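Local coordinates for protein beta-d-glucoside glucohydrolase (Hypocrea jecorina, PDB 3ZZ1) that probably catalyses the hydrolysis of terminal, non-reducing beta-D-glucosyl residues with release of beta-D-glucose, in cellulose degradation, at residues S199-Y204 against Y232-W237; A485-Q490 against T531-P536; E553-D558 against R645-Q650; A615-D620 against F669-R674. All coordinates share one frame; numbering follows the deposited sequence.

Interaction 1 (S199-Y204 against Y232-W237); sequences SVMCSY and YVMTDW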
loop_
_atom_site.group_PDB
_atom_site.type_symbol
_atom_site.label_atom_id
_atom_site.label_comp_id
_atom_site.label_asym_id
_atom_site.label_seq_id
_atom_site.Cartn_x
_atom_site.Cartn_y
_atom_site.Cartn_z
ATOM N N SER A 199 12.324 -10.896 2.434
ATOM C CA SER A 199 11.326 -11.874 2.825
ATOM C C SER A 199 9.950 -11.585 2.227
ATOM O O SER A 199 9.664 -10.465 1.789
ATOM C CB SER A 199 11.229 -11.931 4.352
ATOM O OG SER A 199 10.355 -12.962 4.768
ATOM N N VAL A 200 9.113 -12.616 2.225
ATOM C CA VAL A 200 7.743 -12.550 1.774
ATOM C C VAL A 200 6.933 -13.268 2.841
ATOM O O VAL A 200 7.365 -14.298 3.357
ATOM C CB VAL A 200 7.579 -13.243 0.400
ATOM C CG1 VAL A 200 6.117 -13.419 0.042
ATOM C CG2 VAL A 200 8.315 -12.456 -0.698
ATOM N N MET A 201 5.783 -12.715 3.201
ATOM C CA MET A 201 4.899 -13.365 4.164
ATOM C C MET A 201 3.704 -13.998 3.447
ATOM O O MET A 201 2.981 -13.313 2.716
ATOM C CB MET A 201 4.418 -12.358 5.217
ATOM C CG MET A 201 3.479 -12.939 6.263
ATOM S SD MET A 201 2.594 -11.675 7.221
ATOM C CE MET A 201 3.938 -10.926 8.140
ATOM N N CYS A 202 3.506 -15.303 3.648
ATOM C CA CYS A 202 2.341 -15.998 3.084
ATOM C C CYS A 202 1.073 -15.759 3.914
ATOM O O CYS A 202 1.146 -15.559 5.128
ATOM C CB CYS A 202 2.606 -17.495 2.857
ATOM S SG CYS A 202 3.206 -18.441 4.280
ATOM N N SER A 203 -0.078 -15.786 3.245
ATOM C CA SER A 203 -1.330 -15.279 3.813
ATOM C C SER A 203 -2.156 -16.312 4.578
ATOM O O SER A 203 -1.854 -17.508 4.559
ATOM C CB SER A 203 -2.181 -14.626 2.714
ATOM O OG SER A 203 -2.497 -15.554 1.692
ATOM N N TYR A 204 -3.212 -15.830 5.239
ATOM C CA TYR A 204 -4.136 -16.682 5.999
ATOM C C TYR A 204 -5.016 -17.568 5.126
ATOM O O TYR A 204 -5.426 -18.649 5.547
ATOM C CB TYR A 204 -5.054 -15.832 6.885
ATOM C CG TYR A 204 -4.428 -15.382 8.181
ATOM C CD1 TYR A 204 -4.067 -16.305 9.164
ATOM C CD2 TYR A 204 -4.211 -14.027 8.435
ATOM C CE1 TYR A 204 -3.495 -15.892 10.360
ATOM C CE2 TYR A 204 -3.642 -13.603 9.626
ATOM C CZ TYR A 204 -3.283 -14.539 10.579
ATOM O OH TYR A 204 -2.721 -14.112 11.752
ATOM N N TYR A 232 13.408 -15.602 2.002
ATOM C CA TYR A 232 12.628 -16.572 2.775
ATOM C C TYR A 232 11.149 -16.230 2.923
ATOM O O TYR A 232 10.770 -15.056 2.993
ATOM C CB TYR A 232 13.260 -16.822 4.154
ATOM C CG TYR A 232 13.284 -15.627 5.094
ATOM C CD1 TYR A 232 14.316 -14.689 5.034
ATOM C CD2 TYR A 232 12.289 -15.449 6.058
ATOM C CE1 TYR A 232 14.348 -13.595 5.894
ATOM C CE2 TYR A 232 12.312 -14.353 6.928
ATOM C CZ TYR A 232 13.351 -13.434 6.843
ATOM O OH TYR A 232 13.389 -12.351 7.690
ATOM N N VAL A 233 10.329 -17.280 2.977
ATOM C CA VAL A 233 8.892 -17.155 3.183
ATOM C C VAL A 233 8.551 -17.426 4.644
ATOM O O VAL A 233 8.839 -18.508 5.175
ATOM C CB VAL A 233 8.089 -18.141 2.291
ATOM C CG1 VAL A 233 6.588 -18.010 2.554
ATOM C CG2 VAL A 233 8.410 -17.926 0.807
ATOM N N MET A 234 7.942 -16.434 5.286
ATOM C CA MET A 234 7.413 -16.594 6.630
ATOM C C MET A 234 5.895 -16.674 6.547
ATOM O O MET A 234 5.294 -16.224 5.567
ATOM C CB MET A 234 7.850 -15.435 7.537
ATOM C CG MET A 234 7.042 -14.138 7.370
ATOM S SD MET A 234 7.617 -12.796 8.438
ATOM C CE MET A 234 9.168 -12.362 7.658
ATOM N N THR A 235 5.285 -17.259 7.571
ATOM C CA THR A 235 3.833 -17.324 7.666
ATOM C C THR A 235 3.322 -16.026 8.262
ATOM O O THR A 235 4.026 -15.376 9.039
ATOM C CB THR A 235 3.358 -18.476 8.595
ATOM O OG1 THR A 235 3.876 -18.273 9.915
ATOM C CG2 THR A 235 3.814 -19.830 8.085
ATOM N N ASP A 236 2.094 -15.655 7.909
ATOM C CA ASP A 236 1.354 -14.684 8.702
ATOM C C ASP A 236 1.136 -15.357 10.063
ATOM O O ASP A 236 1.471 -16.531 10.229
ATOM C CB ASP A 236 0.038 -14.305 8.015
ATOM C CG ASP A 236 -0.504 -12.949 8.475
ATOM O OD1 ASP A 236 -0.223 -12.525 9.614
ATOM O OD2 ASP A 236 -1.229 -12.309 7.696
ATOM N N TRP A 237 0.615 -14.627 11.042
ATOM C CA TRP A 237 0.669 -15.099 12.427
ATOM C C TRP A 237 -0.300 -16.251 12.716
ATOM O O TRP A 237 -1.514 -16.062 12.786
ATOM C CB TRP A 237 0.526 -13.924 13.408
ATOM C CG TRP A 237 1.858 -13.433 13.971
ATOM C CD1 TRP A 237 2.152 -13.207 15.287
ATOM C CD2 TRP A 237 3.064 -13.142 13.239
ATOM N NE1 TRP A 237 3.452 -12.782 15.419
ATOM C CE2 TRP A 237 4.037 -12.738 14.183
ATOM C CE3 TRP A 237 3.415 -13.183 11.882
ATOM C CZ2 TRP A 237 5.336 -12.376 13.812
ATOM C CZ3 TRP A 237 4.709 -12.820 11.514
ATOM C CH2 TRP A 237 5.653 -12.427 12.478
HETATM O O HOH W 1 -2.730 -12.918 5.619
#
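Tyr204, its CG anti to the carbonyl carbon (chi1 -81°), and Asp236, its CG opposite the backbone N (chi1 -158°), meet beyond the ends of their strands. Asp236 CB sits over one face of the Tyr204 ring, 4.2 Å from its centroid. The carboxylate is tilted 31° to the ring plane, with Asp236 OD2 3.3 Å from Tyr204 CE2. At the ring edge Tyr204 OH donates a short bond of 2.5 Å to Trp237 O. Within the loop Asp236 OD1 takes the Trp237 N-H on its anti side, at 2.7 Å, and a water that accepts from Tyr204 N donates to Asp236 OD2 at 2.6 Å. Met201 comes from the strand: its SD is 3.6 Å from Asp236 CG, and its CE continues to Trp237 CZ3 at 3.9 Å. Removing the hydroxyl with a phenylalanine at Tyr204 would probably leave Trp237 O without this donor and the loop less firmly tied. Three backbone bonds join the parallel strands 199-202 and 232-235, neighbours in the TIM barrel, and a fourth, Asp236 N to Cys202 O, carries the ladder one residue further. Helix 216-226 makes the beta-alpha-beta crossover between them and covers Val200 and Val233; on that face Cys202, disulfide-bonded to Cys213, also touches Val233. The buried Asp236 carboxylate, held by an amide and a water and flanked by ring and sulfur, probably has little freedom to rotate at the C-terminal end of the barrel strands, where TIM-barrel enzymes carry their active sites.

Interaction 2 (A485-Q490 against T531-P536); sequences AIILEQ and TIAKSP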
loop_
_atom_site.group_PDB
_atom_site.type_symbol
_atom_site.label_atom_id
_atom_site.label_comp_id
_atom_site.label_asym_id
_atom_site.label_seq_id
_atom_site.Cartn_x
_atom_site.Cartn_y
_atom_site.Cartn_z
ATOM N N ALA A 485 -12.892 4.357 -0.799
ATOM C CA ALA A 485 -14.007 5.008 -1.481
ATOM C C ALA A 485 -15.271 5.107 -0.635
ATOM O O ALA A 485 -15.638 4.170 0.071
ATOM C CB ALA A 485 -14.312 4.309 -2.792
ATOM N N ILE A 486 -15.904 6.271 -0.714
ATOM C CA ILE A 486 -17.198 6.538 -0.112
ATOM C C ILE A 486 -18.069 7.046 -1.247
ATOM O O ILE A 486 -17.590 7.798 -2.096
ATOM C CB ILE A 486 -17.083 7.636 0.976
ATOM C CG1 ILE A 486 -16.383 7.096 2.221
ATOM C CG2 ILE A 486 -18.450 8.248 1.330
ATOM C CD1 ILE A 486 -15.838 8.194 3.127
ATOM N N ILE A 487 -19.335 6.634 -1.282
ATOM C CA ILE A 487 -20.271 7.188 -2.258
ATOM C C ILE A 487 -20.621 8.619 -1.825
ATOM O O ILE A 487 -21.137 8.843 -0.725
ATOM C CB ILE A 487 -21.546 6.311 -2.411
ATOM C CG1 ILE A 487 -21.176 4.857 -2.753
ATOM C CG2 ILE A 487 -22.498 6.909 -3.444
ATOM C CD1 ILE A 487 -20.645 4.630 -4.165
ATOM N N LEU A 488 -20.307 9.582 -2.686
ATOM C CA LEU A 488 -20.414 10.995 -2.321
ATOM C C LEU A 488 -21.628 11.685 -2.944
ATOM O O LEU A 488 -21.787 12.904 -2.833
ATOM C CB LEU A 488 -19.124 11.734 -2.693
ATOM C CG LEU A 488 -17.827 11.281 -2.017
ATOM C CD1 LEU A 488 -16.630 11.793 -2.794
ATOM C CD2 LEU A 488 -17.760 11.711 -0.547
ATOM N N GLU A 489 -22.491 10.891 -3.574
ATOM C CA GLU A 489 -23.624 11.402 -4.356
ATOM C C GLU A 489 -24.655 12.202 -3.565
ATOM O O GLU A 489 -25.234 13.150 -4.098
ATOM C CB GLU A 489 -24.305 10.267 -5.117
ATOM C CG GLU A 489 -23.395 9.598 -6.119
ATOM C CD GLU A 489 -22.841 10.568 -7.139
ATOM O OE1 GLU A 489 -23.647 11.251 -7.813
ATOM O OE2 GLU A 489 -21.600 10.642 -7.273
ATOM N N GLN A 490 -24.887 11.819 -2.310
ATOM C CA GLN A 490 -25.761 12.580 -1.412
ATOM C C GLN A 490 -25.176 13.948 -1.085
ATOM O O GLN A 490 -25.893 14.952 -1.025
ATOM C CB GLN A 490 -25.988 11.824 -0.105
ATOM C CG GLN A 490 -27.143 10.857 -0.138
ATOM C CD GLN A 490 -28.040 11.010 1.063
ATOM O OE1 GLN A 490 -27.684 11.669 2.035
ATOM N NE2 GLN A 490 -29.216 10.415 0.998
ATOM N N THR A 531 -11.201 3.928 -7.657
ATOM C CA THR A 531 -12.364 4.540 -8.292
ATOM C C THR A 531 -13.452 4.863 -7.266
ATOM O O THR A 531 -13.795 4.028 -6.431
ATOM C CB THR A 531 -12.951 3.609 -9.395
ATOM O OG1 THR A 531 -12.031 3.508 -10.488
ATOM C CG2 THR A 531 -14.283 4.134 -9.916
ATOM N N ILE A 532 -13.976 6.087 -7.326
ATOM C CA ILE A 532 -15.146 6.473 -6.540
ATOM C C ILE A 532 -16.348 6.484 -7.480
ATOM O O ILE A 532 -16.473 7.360 -8.355
ATOM C CB ILE A 532 -14.963 7.841 -5.821
ATOM C CG1 ILE A 532 -13.783 7.770 -4.838
ATOM C CG2 ILE A 532 -16.270 8.261 -5.110
ATOM C CD1 ILE A 532 -13.364 9.103 -4.238
ATOM N N ALA A 533 -17.211 5.486 -7.310
ATOM C CA ALA A 533 -18.362 5.297 -8.188
ATOM C C ALA A 533 -19.522 6.208 -7.808
ATOM O O ALA A 533 -19.497 6.856 -6.757
ATOM C CB ALA A 533 -18.812 3.848 -8.156
ATOM N N LYS A 534 -20.537 6.243 -8.673
ATOM C CA LYS A 534 -21.796 6.930 -8.383
ATOM C C LYS A 534 -22.751 6.040 -7.588
ATOM O O LYS A 534 -23.704 6.533 -6.980
ATOM C CB LYS A 534 -22.471 7.396 -9.680
ATOM C CG LYS A 534 -21.696 8.452 -10.444
ATOM C CD LYS A 534 -22.502 9.011 -11.607
ATOM C CE LYS A 534 -21.669 9.988 -12.409
ATOM N NZ LYS A 534 -22.414 10.570 -13.558
ATOM N N SER A 535 -22.488 4.734 -7.593
ATOM C CA SER A 535 -23.353 3.750 -6.942
ATOM C C SER A 535 -22.531 2.577 -6.401
ATOM O O SER A 535 -21.532 2.196 -7.013
ATOM C CB SER A 535 -24.396 3.236 -7.941
ATOM O OG SER A 535 -25.239 2.260 -7.353
ATOM N N PRO A 536 -22.942 2.000 -5.255
ATOM C CA PRO A 536 -22.264 0.797 -4.757
ATOM C C PRO A 536 -22.367 -0.366 -5.746
ATOM O O PRO A 536 -21.496 -1.240 -5.773
ATOM C CB PRO A 536 -23.038 0.454 -3.477
ATOM C CG PRO A 536 -23.701 1.715 -3.069
ATOM C CD PRO A 536 -24.015 2.441 -4.344
HETATM O O HOH W 2 -19.851 9.282 -5.455
#
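Glu489 OE2 and Ala533 O are linked by a water that donates to OE2 at 2.9 Å and to the carbonyl at 2.8 Å while accepting from Leu488 N at 2.8 Å. It thus spans both segments and uses the amide of the N-cap residue of the helix that starts at Glu489. Glu489 CG, anti to the carbonyl carbon (chi1 -62°), lies 3.2 Å from Lys534 O, and the bend at chi2 (-58°) then runs the carboxylate obliquely past Lys534 CB and CG. The same OE2 forms a salt bridge with Arg570, whereas Lys534 NZ stays 5.9 Å from Glu489 OE1. With an alanine in place of Glu489, Arg570 is likely to lose this carboxylate partner, and the water one of its acceptors. Both segments belong to the C-terminal domain of family 3, an alpha/beta sandwich: 485-490 runs on from sheet strand 476-482 into helix 489-492, whereas the loop following helix 510-518 supplies 531-536. Beside the water, Ile487 wedges its CD1 among Ala533 O, at 3.6 Å, the Ser535 backbone and Pro536 CD, at 4.0 Å; its side chain crosses the proline ring at about a right angle. Deeper in, Ile532 CG2 lies 3.3 Å from Ile486 O and also meets Leu488 CD1, while its CG1 touches Ala485 CB. Trp502 of strand 497-502 packs against Ile486, Leu488 and Ile532 from the sheet.

Interaction 3 (E553-D558 against R645-Q650); sequences EGLFID and RTPPKQ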
loop_
_atom_site.group_PDB
_atom_site.type_symbol
_atom_site.label_atom_id
_atom_site.label_comp_id
_atom_site.label_asym_id
_atom_site.label_seq_id
_atom_site.Cartn_x
_atom_site.Cartn_y
_atom_site.Cartn_z
ATOM N N GLU A 553 -14.356 -12.067 -12.000
ATOM C CA GLU A 553 -14.053 -10.815 -12.701
ATOM C C GLU A 553 -12.688 -10.844 -13.393
ATOM O O GLU A 553 -12.451 -10.082 -14.324
ATOM C CB GLU A 553 -14.171 -9.598 -11.768
ATOM C CG GLU A 553 -13.100 -9.471 -10.679
ATOM C CD GLU A 553 -13.256 -10.482 -9.549
ATOM O OE1 GLU A 553 -14.335 -11.103 -9.425
ATOM O OE2 GLU A 553 -12.293 -10.652 -8.775
ATOM N N GLY A 554 -11.798 -11.720 -12.929
ATOM C CA GLY A 554 -10.480 -11.896 -13.536
ATOM C C GLY A 554 -9.642 -10.633 -13.487
ATOM O O GLY A 554 -9.454 -10.047 -12.418
ATOM N N LEU A 555 -9.154 -10.210 -14.651
ATOM C CA LEU A 555 -8.276 -9.043 -14.755
ATOM C C LEU A 555 -8.988 -7.698 -14.594
ATOM O O LEU A 555 -8.332 -6.663 -14.473
ATOM C CB LEU A 555 -7.536 -9.055 -16.096
ATOM C CG LEU A 555 -6.547 -10.187 -16.370
ATOM C CD1 LEU A 555 -6.034 -10.049 -17.793
ATOM C CD2 LEU A 555 -5.390 -10.161 -15.360
ATOM N N PHE A 556 -10.317 -7.720 -14.589
ATOM C CA PHE A 556 -11.117 -6.495 -14.642
ATOM C C PHE A 556 -11.585 -6.045 -13.259
ATOM O O PHE A 556 -12.739 -6.258 -12.881
ATOM C CB PHE A 556 -12.308 -6.678 -15.595
ATOM C CG PHE A 556 -11.915 -6.943 -17.023
ATOM C CD1 PHE A 556 -11.492 -8.211 -17.425
ATOM C CD2 PHE A 556 -11.979 -5.926 -17.975
ATOM C CE1 PHE A 556 -11.129 -8.460 -18.745
ATOM C CE2 PHE A 556 -11.620 -6.167 -19.300
ATOM C CZ PHE A 556 -11.189 -7.439 -19.685
ATOM N N ILE A 557 -10.670 -5.435 -12.506
ATOM C CA ILE A 557 -10.986 -4.843 -11.204
ATOM C C ILE A 557 -10.934 -3.314 -11.269
ATOM O O ILE A 557 -10.240 -2.744 -12.123
ATOM C CB ILE A 557 -10.064 -5.376 -10.058
ATOM C CG1 ILE A 557 -8.610 -4.909 -10.236
ATOM C CG2 ILE A 557 -10.172 -6.904 -9.960
ATOM C CD1 ILE A 557 -7.722 -5.089 -8.995
ATOM N N ASP A 558 -11.676 -2.670 -10.370
ATOM C CA ASP A 558 -11.716 -1.207 -10.252
ATOM C C ASP A 558 -11.896 -0.537 -11.623
ATOM O O ASP A 558 -12.834 -0.865 -12.346
ATOM C CB ASP A 558 -10.479 -0.686 -9.497
ATOM C CG ASP A 558 -10.645 0.752 -9.008
ATOM O OD1 ASP A 558 -11.259 0.973 -7.942
ATOM O OD2 ASP A 558 -10.135 1.662 -9.688
ATOM N N ARG A 645 -7.810 -11.352 -24.355
ATOM C CA ARG A 645 -8.619 -10.314 -23.720
ATOM C C ARG A 645 -7.888 -9.654 -22.552
ATOM O O ARG A 645 -7.507 -10.317 -21.582
ATOM C CB ARG A 645 -9.975 -10.864 -23.272
ATOM C CG ARG A 645 -10.971 -9.779 -22.881
ATOM C CD ARG A 645 -12.366 -10.337 -22.695
ATOM N NE ARG A 645 -13.292 -9.313 -22.217
ATOM C CZ ARG A 645 -13.836 -9.287 -21.004
ATOM N NH1 ARG A 645 -13.568 -10.240 -20.118
ATOM N NH2 ARG A 645 -14.663 -8.306 -20.678
ATOM N N THR A 646 -7.685 -8.345 -22.691
ATOM C CA THR A 646 -6.979 -7.531 -21.705
ATOM C C THR A 646 -7.825 -6.283 -21.414
ATOM O O THR A 646 -8.562 -5.824 -22.291
ATOM C CB THR A 646 -5.574 -7.124 -22.235
ATOM O OG1 THR A 646 -4.972 -8.237 -22.909
ATOM C CG2 THR A 646 -4.650 -6.696 -21.106
ATOM N N PRO A 647 -7.747 -5.734 -20.177
ATOM C CA PRO A 647 -8.488 -4.484 -19.954
ATOM C C PRO A 647 -8.128 -3.397 -20.977
ATOM O O PRO A 647 -6.965 -3.303 -21.374
ATOM C CB PRO A 647 -8.034 -4.061 -18.559
ATOM C CG PRO A 647 -7.798 -5.343 -17.853
ATOM C CD PRO A 647 -7.295 -6.324 -18.898
ATOM N N PRO A 648 -9.117 -2.579 -21.398
ATOM C CA PRO A 648 -8.889 -1.604 -22.472
ATOM C C PRO A 648 -7.712 -0.668 -22.187
ATOM O O PRO A 648 -6.951 -0.358 -23.100
ATOM C CB PRO A 648 -10.209 -0.821 -22.546
ATOM C CG PRO A 648 -10.959 -1.165 -21.310
ATOM C CD PRO A 648 -10.496 -2.516 -20.882
ATOM N N LYS A 649 -7.564 -0.248 -20.930
ATOM C CA LYS A 649 -6.452 0.599 -20.506
ATOM C C LYS A 649 -5.741 0.017 -19.288
ATOM O O LYS A 649 -6.384 -0.524 -18.378
ATOM C CB LYS A 649 -6.943 2.008 -20.161
ATOM C CG LYS A 649 -7.203 2.901 -21.353
ATOM C CD LYS A 649 -7.736 4.248 -20.896
ATOM C CE LYS A 649 -8.526 4.928 -22.004
ATOM N NZ LYS A 649 -9.228 6.147 -21.491
ATOM N N GLN A 650 -4.414 0.148 -19.277
ATOM C CA GLN A 650 -3.589 -0.281 -18.147
ATOM C C GLN A 650 -2.527 0.771 -17.839
ATOM O O GLN A 650 -1.794 1.194 -18.733
ATOM C CB GLN A 650 -2.913 -1.622 -18.445
ATOM C CG GLN A 650 -3.839 -2.829 -18.467
ATOM C CD GLN A 650 -3.069 -4.135 -18.510
ATOM O OE1 GLN A 650 -2.895 -4.799 -17.486
ATOM N NE2 GLN A 650 -2.587 -4.499 -19.686
#
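Phe556 is sandwiched between Arg645 and Pro647. The guanidinium of Arg645 lies flat on one face of the ring, centres 4.1 Å apart and planes 20° from parallel, with NH1 3.3 Å from Phe556 CE1. On the opposite face Pro647 CG stands over the ring centre, 4.2 Å from the centroid, in a CH-pi contact. An extended chain from CG to NE carries the Arg645 guanidinium out to the ring, while the backbone through Thr646 brings Pro647 to the other face. Next to the ring, Leu555 CB packs on Pro647 CD at 3.9 Å, the two side chains crossing at about a right angle. This stack joins the C-terminal alpha/beta domain, which supplies 553-558, to the fibronectin type III-like domain, which supplies 645-650. Phe556 closes a type II' beta turn that starts at Glu553, through a 3.2 Å bond from Phe556 N to Glu553 O, with Gly554 at the positive phi this turn needs. Further out, Arg645 NH2 forms a salt bridge with Asp564 of helix 559-564, which probably helps hold the guanidinium over the ring, and Arg179 of helix 178-194 donates to Arg645 O.

Interaction 4 (A615-D620 against F669-R674); sequences ATVTVD and FNIRRR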
loop_
_atom_site.group_PDB
_atom_site.type_symbol
_atom_site.label_atom_id
_atom_site.label_comp_id
_atom_site.label_asym_id
_atom_site.label_seq_id
_atom_site.Cartn_x
_atom_site.Cartn_y
_atom_site.Cartn_z
ATOM N N ALA A 615 11.377 0.616 -24.197
ATOM C CA ALA A 615 10.752 1.797 -24.797
ATOM C C ALA A 615 10.716 2.997 -23.849
ATOM O O ALA A 615 10.869 2.854 -22.630
ATOM C CB ALA A 615 9.343 1.466 -25.279
ATOM N N THR A 616 10.508 4.175 -24.430
ATOM C CA THR A 616 10.462 5.433 -23.690
ATOM C C THR A 616 9.383 6.338 -24.285
ATOM O O THR A 616 9.392 6.628 -25.485
ATOM C CB THR A 616 11.835 6.153 -23.718
ATOM O OG1 THR A 616 12.852 5.278 -23.210
ATOM C CG2 THR A 616 11.811 7.429 -22.872
ATOM N N VAL A 617 8.443 6.756 -23.446
ATOM C CA VAL A 617 7.392 7.675 -23.859
ATOM C C VAL A 617 7.579 9.004 -23.130
ATOM O O VAL A 617 7.762 9.035 -21.907
ATOM C CB VAL A 617 5.964 7.086 -23.619
ATOM C CG1 VAL A 617 4.888 8.076 -24.044
ATOM C CG2 VAL A 617 5.777 5.788 -24.389
ATOM N N THR A 618 7.534 10.092 -23.898
ATOM C CA THR A 618 7.793 11.441 -23.400
ATOM C C THR A 618 6.664 12.410 -23.777
ATOM O O THR A 618 6.129 12.351 -24.887
ATOM C CB THR A 618 9.136 11.976 -23.960
ATOM O OG1 THR A 618 10.211 11.131 -23.525
ATOM C CG2 THR A 618 9.397 13.385 -23.504
ATOM N N VAL A 619 6.298 13.276 -22.833
ATOM C CA VAL A 619 5.370 14.388 -23.073
ATOM C C VAL A 619 5.883 15.640 -22.372
ATOM O O VAL A 619 6.623 15.546 -21.391
ATOM C CB VAL A 619 3.920 14.117 -22.556
ATOM C CG1 VAL A 619 3.165 13.203 -23.489
ATOM C CG2 VAL A 619 3.923 13.578 -21.118
ATOM N N ASP A 620 5.484 16.802 -22.882
ATOM C CA ASP A 620 5.765 18.072 -22.226
ATOM C C ASP A 620 4.552 18.496 -21.418
ATOM O O ASP A 620 3.413 18.302 -21.848
ATOM C CB ASP A 620 6.103 19.155 -23.251
ATOM C CG ASP A 620 7.436 18.926 -23.921
ATOM O OD1 ASP A 620 8.205 18.062 -23.442
ATOM O OD2 ASP A 620 7.721 19.614 -24.924
ATOM N N PHE A 669 8.308 8.467 -19.357
ATOM C CA PHE A 669 7.838 7.156 -18.938
ATOM C C PHE A 669 8.704 6.070 -19.559
ATOM O O PHE A 669 8.673 5.855 -20.770
ATOM C CB PHE A 669 6.366 6.943 -19.316
ATOM C CG PHE A 669 5.475 8.111 -18.987
ATOM C CD1 PHE A 669 5.084 8.362 -17.675
ATOM C CD2 PHE A 669 5.031 8.965 -19.994
ATOM C CE1 PHE A 669 4.258 9.447 -17.373
ATOM C CE2 PHE A 669 4.212 10.053 -19.703
ATOM C CZ PHE A 669 3.822 10.293 -18.390
ATOM N N ASN A 670 9.485 5.401 -18.720
ATOM C CA ASN A 670 10.300 4.275 -19.158
ATOM C C ASN A 670 9.503 2.981 -19.129
ATOM O O ASN A 670 8.921 2.614 -18.098
ATOM C CB ASN A 670 11.569 4.159 -18.308
ATOM C CG ASN A 670 12.498 5.345 -18.495
ATOM O OD1 ASN A 670 12.657 5.846 -19.606
ATOM N ND2 ASN A 670 13.107 5.807 -17.404
ATOM N N ILE A 671 9.479 2.298 -20.271
ATOM C CA ILE A 671 8.670 1.099 -20.435
ATOM C C ILE A 671 9.526 -0.165 -20.417
ATOM O O ILE A 671 10.366 -0.371 -21.296
ATOM C CB ILE A 671 7.817 1.170 -21.721
ATOM C CG1 ILE A 671 6.852 2.362 -21.640
ATOM C CG2 ILE A 671 7.064 -0.140 -21.946
ATOM C CD1 ILE A 671 6.019 2.569 -22.881
ATOM N N ARG A 672 9.311 -0.992 -19.396
ATOM C CA ARG A 672 9.998 -2.270 -19.259
ATOM C C ARG A 672 9.325 -3.285 -20.169
ATOM O O ARG A 672 8.167 -3.098 -20.568
ATOM C CB ARG A 672 9.948 -2.760 -17.807
ATOM C CG ARG A 672 10.475 -1.753 -16.775
ATOM C CD ARG A 672 10.059 -2.117 -15.353
ATOM N NE ARG A 672 8.606 -2.200 -15.205
ATOM C CZ ARG A 672 7.956 -2.309 -14.046
ATOM N NH1 ARG A 672 8.614 -2.347 -12.899
ATOM N NH2 ARG A 672 6.630 -2.382 -14.037
ATOM N N ARG A 673 10.035 -4.365 -20.489
ATOM C CA ARG A 673 9.457 -5.406 -21.326
ATOM C C ARG A 673 8.125 -5.931 -20.773
ATOM O O ARG A 673 7.173 -6.139 -21.535
ATOM C CB ARG A 673 10.425 -6.567 -21.551
ATOM C CG ARG A 673 9.840 -7.593 -22.508
ATOM C CD ARG A 673 10.727 -8.792 -22.746
ATOM N NE ARG A 673 10.094 -9.675 -23.728
ATOM C CZ ARG A 673 10.131 -9.479 -25.042
ATOM N NH1 ARG A 673 10.781 -8.438 -25.547
ATOM N NH2 ARG A 673 9.517 -10.324 -25.851
ATOM N N ARG A 674 8.065 -6.133 -19.457
ATOM C CA ARG A 674 6.850 -6.645 -18.807
ATOM C C ARG A 674 5.651 -5.691 -18.931
ATOM O O ARG A 674 4.498 -6.128 -18.888
ATOM C CB ARG A 674 7.122 -7.014 -17.340
ATOM C CG ARG A 674 7.340 -5.830 -16.401
ATOM C CD ARG A 674 7.993 -6.265 -15.095
ATOM N NE ARG A 674 7.103 -7.065 -14.255
ATOM C CZ ARG A 674 6.446 -6.613 -13.185
ATOM N NH1 ARG A 674 6.559 -5.343 -12.794
ATOM N NH2 ARG A 674 5.671 -7.442 -12.498
#
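Val617 and Phe669 exchange a reciprocal pair of backbone bonds, Phe669 N to Val617 O at 2.7 Å and Val617 N to Phe669 O at 2.8 Å, both nearly straight at the hydrogen (171° and 174°). A second hydrogen-bonded pair follows two residues along: Ile671 N reaches Ala615 O at 2.8 Å, and Ala615 N returns a longer bond of 3.2 Å to Ile671 O. Between them Thr616 and Asn670 form the non-hydrogen-bonded pair of this antiparallel ladder. Their side chains run side by side in the same direction, Thr616 CG2 being 3.7 Å from Asn670 OD1, and a glycerol, probably from the crystallisation liquor, is hydrogen-bonded to Asn670 N. The other face is apolar. Val617 CG2, anti to its carbonyl carbon, is directed at Ile671 CD1, 3.6 Å away, while its CG1 touches Phe669 CD2. That ring also receives Val619 CG2 at 3.8 Å from Phe669 CE2, and Ala615 CB lies against Ile671 CB. Phe669 thereby bridges the side chains of Val617 and Val619, extending the packing along strand 615-620. On the far side of strand 613-623 lies strand 582-591, completing the three-stranded sheet. Strand 629-638 of the four-stranded sheet packs on Phe669 and Ile671, in keeping with the two-sheet sandwich of a fibronectin type III-like domain. Arg672, at the end of the strand, and Arg674, just beyond it, form salt bridges with Asp191 of helix 178-194, linking this sheet to the N-terminal domain.

In the fold
From the N terminus, interaction 1 comes first, joining two neighbouring barrel strands across a loop of 27 residues that holds helix 216-226. Interaction 2 closes a 40-residue excursion inside the C-terminal alpha/beta domain, about 34 Å from interaction 1 between centres and on the other side of the chain's centre. Interactions 1 and 2 are each complete before the next contact begins. Interactions 3 and 4, closing loops of 86 and 48 residues, cross, since 615-620 lies between the two halves of interaction 3 and 645-650 between those of interaction 4. Interaction 3 ties the alpha/beta domain to the fibronectin-like domain, within which interaction 4 lies. Interactions 2 and 3 touch through Thr531 and Asp558, probably hydrogen-bonded.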